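Local coordinates for protein hexokinase (Schistosoma mansoni, PDB 1BDG) that catalyses, as hexokinases do, the ATP-dependent phosphorylation of glucose and other hexoses to their 6-phosphates, the first step of glycolysis, at residues T113-L127 / Q179-C191. Numbering follows the deposited sequence.
Sequences TELFKYIAETLADFL and QTELDKRELNVKC
Lys117 and Glu181 lie where helix 113-127 crosses the last turn of helix 179-183, the two segment axes 8.4 Å apart at -51°. Both helices pack on the five-stranded sheet of the hexokinase small subdomain, whose fold belongs to the actin-like ATPase clan. A Schellman motif with Glu186 at C-prime closes the second helix, Leu187 N bonding to Leu182 O, and the chain turns into edge strand 189-195. No hydrogen bond links the segments. Glu181 is a knob in the hole formed by Thr113, Phe116, Lys117 and Ala120. Its CG stands anti to the carbonyl carbon (chi1 -53°) and the chain bends at chi2 (-64°), laying CB and CG over the Phe116 carbonyl and bringing Glu181 OE1 to 3.3 Å from Lys117 CB. The extended Lys117 chain crosses it at about a right angle and carries Lys117 NZ 6.1 Å from Glu181 OE1, too far for a salt bridge, although the opposite charges may still attract weakly. Ala120, small at the crossing, sets CB 3.9 Å from Leu182 CD2, and that methyl also meets Leu123 CD2. Towards the sheet, Leu123 and Val189 both touch Leu139 of the neighbouring strand, while Phe116 packs on Phe141. Gln179 NE2 donates hydrogen bonds to Val189 O (3.0 Å) and Asp183 OD1, both near its amide plane, the latter met from above the carboxylate, tying the last turn to the strand. Leu187 splays its methyls along helix 113-127: CD1 rests 4.0 Å from Ala124 CB, and Leu187 CD2 meets Leu127 CD1 at 3.6 Å.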
loop_
_atom_site.group_PDB
_atom_site.type_symbol
_atom_site.label_atom_id
_atom_site.label_comp_id
_atom_site.label_asym_id
_atom_site.label_seq_id
_atom_site.Cartn_x
_atom_site.Cartn_y
_atom_site.Cartn_z
ATOM N N THR A 113 2.393 12.972 19.947
ATOM C CA THR A 113 2.199 14.426 20.013
ATOM C C THR A 113 3.286 15.125 19.168
ATOM O O THR A 113 3.022 16.110 18.477
ATOM C CB THR A 113 2.242 14.924 21.499
ATOM O OG1 THR A 113 3.518 14.616 22.092
ATOM C CG2 THR A 113 1.155 14.230 22.308
ATOM N N GLU A 114 4.494 14.570 19.195
ATOM C CA GLU A 114 5.601 15.113 18.427
ATOM C C GLU A 114 5.371 14.931 16.905
ATOM O O GLU A 114 5.709 15.825 16.103
ATOM C CB GLU A 114 6.911 14.467 18.874
ATOM N N LEU A 115 4.830 13.782 16.498
ATOM C CA LEU A 115 4.551 13.567 15.080
ATOM C C LEU A 115 3.359 14.457 14.716
ATOM O O LEU A 115 3.445 15.299 13.819
ATOM C CB LEU A 115 4.240 12.092 14.794
ATOM C CG LEU A 115 3.922 11.607 13.366
ATOM C CD1 LEU A 115 5.153 11.740 12.460
ATOM C CD2 LEU A 115 3.475 10.161 13.415
ATOM N N PHE A 116 2.267 14.332 15.465
ATOM C CA PHE A 116 1.088 15.147 15.198
ATOM C C PHE A 116 1.323 16.640 15.314
ATOM O O PHE A 116 0.580 17.455 14.744
ATOM C CB PHE A 116 -0.089 14.684 16.035
ATOM C CG PHE A 116 -0.822 13.548 15.414
ATOM C CD1 PHE A 116 -1.779 13.782 14.443
ATOM C CD2 PHE A 116 -0.491 12.237 15.725
ATOM C CE1 PHE A 116 -2.386 12.743 13.789
ATOM C CE2 PHE A 116 -1.101 11.190 15.064
ATOM C CZ PHE A 116 -2.049 11.449 14.094
ATOM N N LYS A 117 2.364 17.000 16.060
ATOM C CA LYS A 117 2.744 18.399 16.198
ATOM C C LYS A 117 3.404 18.775 14.860
ATOM O O LYS A 117 3.028 19.773 14.234
ATOM C CB LYS A 117 3.721 18.592 17.361
ATOM C CG LYS A 117 4.101 20.026 17.566
ATOM C CD LYS A 117 4.888 20.213 18.821
ATOM C CE LYS A 117 5.387 21.636 18.896
ATOM N NZ LYS A 117 6.279 21.855 20.052
ATOM N N TYR A 118 4.327 17.935 14.393
ATOM C CA TYR A 118 5.000 18.195 13.133
ATOM C C TYR A 118 3.949 18.428 12.031
ATOM O O TYR A 118 4.006 19.427 11.294
ATOM C CB TYR A 118 5.939 17.038 12.763
ATOM C CG TYR A 118 6.701 17.292 11.484
ATOM C CD1 TYR A 118 7.902 18.008 11.485
ATOM C CD2 TYR A 118 6.170 16.903 10.256
ATOM C CE1 TYR A 118 8.542 18.338 10.291
ATOM C CE2 TYR A 118 6.793 17.221 9.075
ATOM C CZ TYR A 118 7.968 17.939 9.096
ATOM O OH TYR A 118 8.532 18.273 7.902
ATOM N N ILE A 119 2.962 17.535 11.957
ATOM C CA ILE A 119 1.896 17.646 10.950
ATOM C C ILE A 119 1.330 19.066 10.933
ATOM O O ILE A 119 1.338 19.730 9.884
ATOM C CB ILE A 119 0.742 16.616 11.204
ATOM C CG1 ILE A 119 1.256 15.188 11.015
ATOM C CG2 ILE A 119 -0.422 16.878 10.281
ATOM C CD1 ILE A 119 1.734 14.923 9.652
ATOM N N ALA A 120 0.875 19.538 12.092
ATOM C CA ALA A 120 0.328 20.888 12.186
ATOM C C ALA A 120 1.395 21.953 11.830
ATOM O O ALA A 120 1.131 22.826 10.998
ATOM C CB ALA A 120 -0.238 21.133 13.568
ATOM N N GLU A 121 2.592 21.855 12.426
ATOM C CA GLU A 121 3.704 22.788 12.176
ATOM C C GLU A 121 3.764 23.047 10.663
ATOM O O GLU A 121 3.670 24.185 10.209
ATOM C CB GLU A 121 5.028 22.148 12.647
ATOM C CG GLU A 121 6.256 23.089 12.825
ATOM C CD GLU A 121 7.066 23.377 11.533
ATOM O OE1 GLU A 121 6.692 24.341 10.811
ATOM O OE2 GLU A 121 8.095 22.675 11.273
ATOM N N THR A 122 3.815 21.948 9.911
ATOM C CA THR A 122 3.874 21.935 8.451
ATOM C C THR A 122 2.678 22.588 7.744
ATOM O O THR A 122 2.851 23.544 6.980
ATOM C CB THR A 122 4.052 20.493 7.965
ATOM O OG1 THR A 122 5.446 20.221 7.758
ATOM C CG2 THR A 122 3.273 20.244 6.699
ATOM N N LEU A 123 1.474 22.059 7.964
ATOM C CA LEU A 123 0.255 22.617 7.355
ATOM C C LEU A 123 0.178 24.140 7.522
ATOM O O LEU A 123 -0.231 24.851 6.596
ATOM C CB LEU A 123 -0.988 21.980 7.990
ATOM C CG LEU A 123 -2.355 22.621 7.743
ATOM C CD1 LEU A 123 -2.720 22.530 6.269
ATOM C CD2 LEU A 123 -3.404 21.935 8.602
ATOM N N ALA A 124 0.593 24.627 8.690
ATOM C CA ALA A 124 0.560 26.059 8.980
ATOM C C ALA A 124 1.375 26.835 7.954
ATOM O O ALA A 124 0.901 27.845 7.397
ATOM C CB ALA A 124 1.083 26.333 10.378
ATOM N N ASP A 125 2.586 26.340 7.688
ATOM C CA ASP A 125 3.491 26.965 6.716
ATOM C C ASP A 125 2.726 27.166 5.404
ATOM O O ASP A 125 2.599 28.277 4.911
ATOM C CB ASP A 125 4.713 26.067 6.502
ATOM C CG ASP A 125 5.799 26.731 5.682
ATOM O OD1 ASP A 125 6.514 27.613 6.223
ATOM O OD2 ASP A 125 5.937 26.361 4.493
ATOM N N PHE A 126 2.128 26.089 4.920
ATOM C CA PHE A 126 1.335 26.068 3.690
ATOM C C PHE A 126 0.271 27.162 3.735
ATOM O O PHE A 126 0.162 27.974 2.813
ATOM C CB PHE A 126 0.687 24.683 3.563
ATOM C CG PHE A 126 -0.099 24.471 2.309
ATOM C CD1 PHE A 126 0.540 24.236 1.109
ATOM C CD2 PHE A 126 -1.492 24.461 2.340
ATOM C CE1 PHE A 126 -0.194 23.991 -0.050
ATOM C CE2 PHE A 126 -2.231 24.221 1.197
ATOM C CZ PHE A 126 -1.582 23.983 -0.007
ATOM N N LEU A 127 -0.478 27.219 4.832
ATOM C CA LEU A 127 -1.531 28.216 4.976
ATOM C C LEU A 127 -0.980 29.637 4.947
ATOM O O LEU A 127 -1.577 30.521 4.322
ATOM C CB LEU A 127 -2.328 27.962 6.253
ATOM C CG LEU A 127 -3.026 26.596 6.231
ATOM C CD1 LEU A 127 -3.738 26.337 7.548
ATOM C CD2 LEU A 127 -4.009 26.557 5.076
ATOM N N GLN A 179 -6.501 17.209 15.711
ATOM C CA GLN A 179 -7.317 18.350 16.112
ATOM C C GLN A 179 -6.719 19.133 17.312
ATOM O O GLN A 179 -6.889 20.342 17.403
ATOM C CB GLN A 179 -8.726 17.878 16.433
ATOM C CG GLN A 179 -9.699 18.995 16.668
ATOM C CD GLN A 179 -9.972 19.778 15.412
ATOM O OE1 GLN A 179 -10.569 19.262 14.462
ATOM N NE2 GLN A 179 -9.548 21.042 15.396
ATOM N N THR A 180 -6.022 18.447 18.217
ATOM C CA THR A 180 -5.410 19.090 19.375
ATOM C C THR A 180 -4.252 19.954 18.901
ATOM O O THR A 180 -4.243 21.180 19.120
ATOM C CB THR A 180 -4.832 18.060 20.327
ATOM O OG1 THR A 180 -5.823 17.073 20.628
ATOM C CG2 THR A 180 -4.328 18.722 21.592
ATOM N N GLU A 181 -3.280 19.319 18.238
ATOM C CA GLU A 181 -2.106 20.019 17.725
ATOM C C GLU A 181 -2.504 21.170 16.788
ATOM O O GLU A 181 -1.902 22.245 16.841
ATOM C CB GLU A 181 -1.166 19.044 17.032
ATOM C CG GLU A 181 -0.777 17.836 17.896
ATOM C CD GLU A 181 0.041 18.166 19.173
ATOM O OE1 GLU A 181 0.962 19.025 19.147
ATOM O OE2 GLU A 181 -0.211 17.519 20.214
ATOM N N LEU A 182 -3.539 20.980 15.975
ATOM C CA LEU A 182 -3.993 22.038 15.084
ATOM C C LEU A 182 -4.423 23.236 15.914
ATOM O O LEU A 182 -4.103 24.382 15.587
ATOM C CB LEU A 182 -5.163 21.568 14.233
ATOM C CG LEU A 182 -4.952 20.419 13.248
ATOM C CD1 LEU A 182 -6.262 20.146 12.540
ATOM C CD2 LEU A 182 -3.879 20.755 12.241
ATOM N N ASP A 183 -5.141 22.968 17.000
ATOM C CA ASP A 183 -5.614 24.024 17.904
ATOM C C ASP A 183 -4.413 24.725 18.590
ATOM O O ASP A 183 -4.362 25.955 18.682
ATOM C CB ASP A 183 -6.581 23.441 18.962
ATOM C CG ASP A 183 -7.889 22.929 18.357
ATOM O OD1 ASP A 183 -8.255 23.351 17.238
ATOM O OD2 ASP A 183 -8.545 22.090 19.001
ATOM N N LYS A 184 -3.426 23.937 19.016
ATOM C CA LYS A 184 -2.233 24.468 19.668
ATOM C C LYS A 184 -1.411 25.298 18.672
ATOM O O LYS A 184 -0.311 25.743 18.990
ATOM C CB LYS A 184 -1.382 23.324 20.249
ATOM C CG LYS A 184 -2.055 22.519 21.375
ATOM N N ARG A 185 -1.907 25.448 17.445
ATOM C CA ARG A 185 -1.220 26.251 16.425
ATOM C C ARG A 185 -2.200 27.290 15.878
ATOM O O ARG A 185 -2.044 27.803 14.776
ATOM C CB ARG A 185 -0.651 25.370 15.284
ATOM C CG ARG A 185 0.722 24.730 15.570
ATOM C CD ARG A 185 1.918 25.699 15.348
ATOM N NE ARG A 185 1.812 26.933 16.140
ATOM C CZ ARG A 185 2.443 27.175 17.299
ATOM N NH1 ARG A 185 3.265 26.266 17.832
ATOM N NH2 ARG A 185 2.193 28.311 17.959
ATOM N N GLU A 186 -3.241 27.563 16.647
ATOM C CA GLU A 186 -4.241 28.547 16.267
ATOM C C GLU A 186 -4.769 28.463 14.839
ATOM O O GLU A 186 -5.030 29.492 14.201
ATOM C CB GLU A 186 -3.711 29.949 16.546
ATOM C CG GLU A 186 -3.843 30.358 18.015
ATOM C CD GLU A 186 -2.553 30.889 18.567
ATOM O OE1 GLU A 186 -2.137 31.986 18.115
ATOM O OE2 GLU A 186 -1.961 30.201 19.429
ATOM N N LEU A 187 -4.917 27.245 14.329
ATOM C CA LEU A 187 -5.440 27.062 12.985
ATOM C C LEU A 187 -6.939 26.755 13.082
ATOM O O LEU A 187 -7.361 25.917 13.873
ATOM C CB LEU A 187 -4.670 25.942 12.291
ATOM C CG LEU A 187 -3.190 26.268 12.042
ATOM C CD1 LEU A 187 -2.404 25.003 11.690
ATOM C CD2 LEU A 187 -3.095 27.277 10.927
ATOM N N ASN A 188 -7.753 27.466 12.320
ATOM C CA ASN A 188 -9.187 27.234 12.362
ATOM C C ASN A 188 -9.605 26.010 11.533
ATOM O O ASN A 188 -10.213 26.154 10.457
ATOM C CB ASN A 188 -9.934 28.500 11.892
ATOM N N VAL A 189 -9.296 24.808 12.019
ATOM C CA VAL A 189 -9.677 23.589 11.291
ATOM C C VAL A 189 -10.896 22.944 11.926
ATOM O O VAL A 189 -10.772 22.121 12.852
ATOM C CB VAL A 189 -8.518 22.559 11.215
ATOM C CG1 VAL A 189 -9.025 21.235 10.569
ATOM C CG2 VAL A 189 -7.334 23.157 10.393
ATOM N N LYS A 190 -12.063 23.313 11.403
ATOM C CA LYS A 190 -13.366 22.861 11.894
ATOM C C LYS A 190 -13.610 21.362 12.075
ATOM O O LYS A 190 -13.964 20.914 13.156
ATOM C CB LYS A 190 -14.490 23.478 11.025
ATOM N N CYS A 191 -13.523 20.618 10.986
ATOM C CA CYS A 191 -13.775 19.179 11.006
ATOM C C CYS A 191 -12.552 18.412 10.512
ATOM O O CYS A 191 -11.548 19.001 10.078
ATOM C CB CYS A 191 -14.987 18.857 10.113
ATOM S SG CYS A 191 -15.472 17.078 9.886
#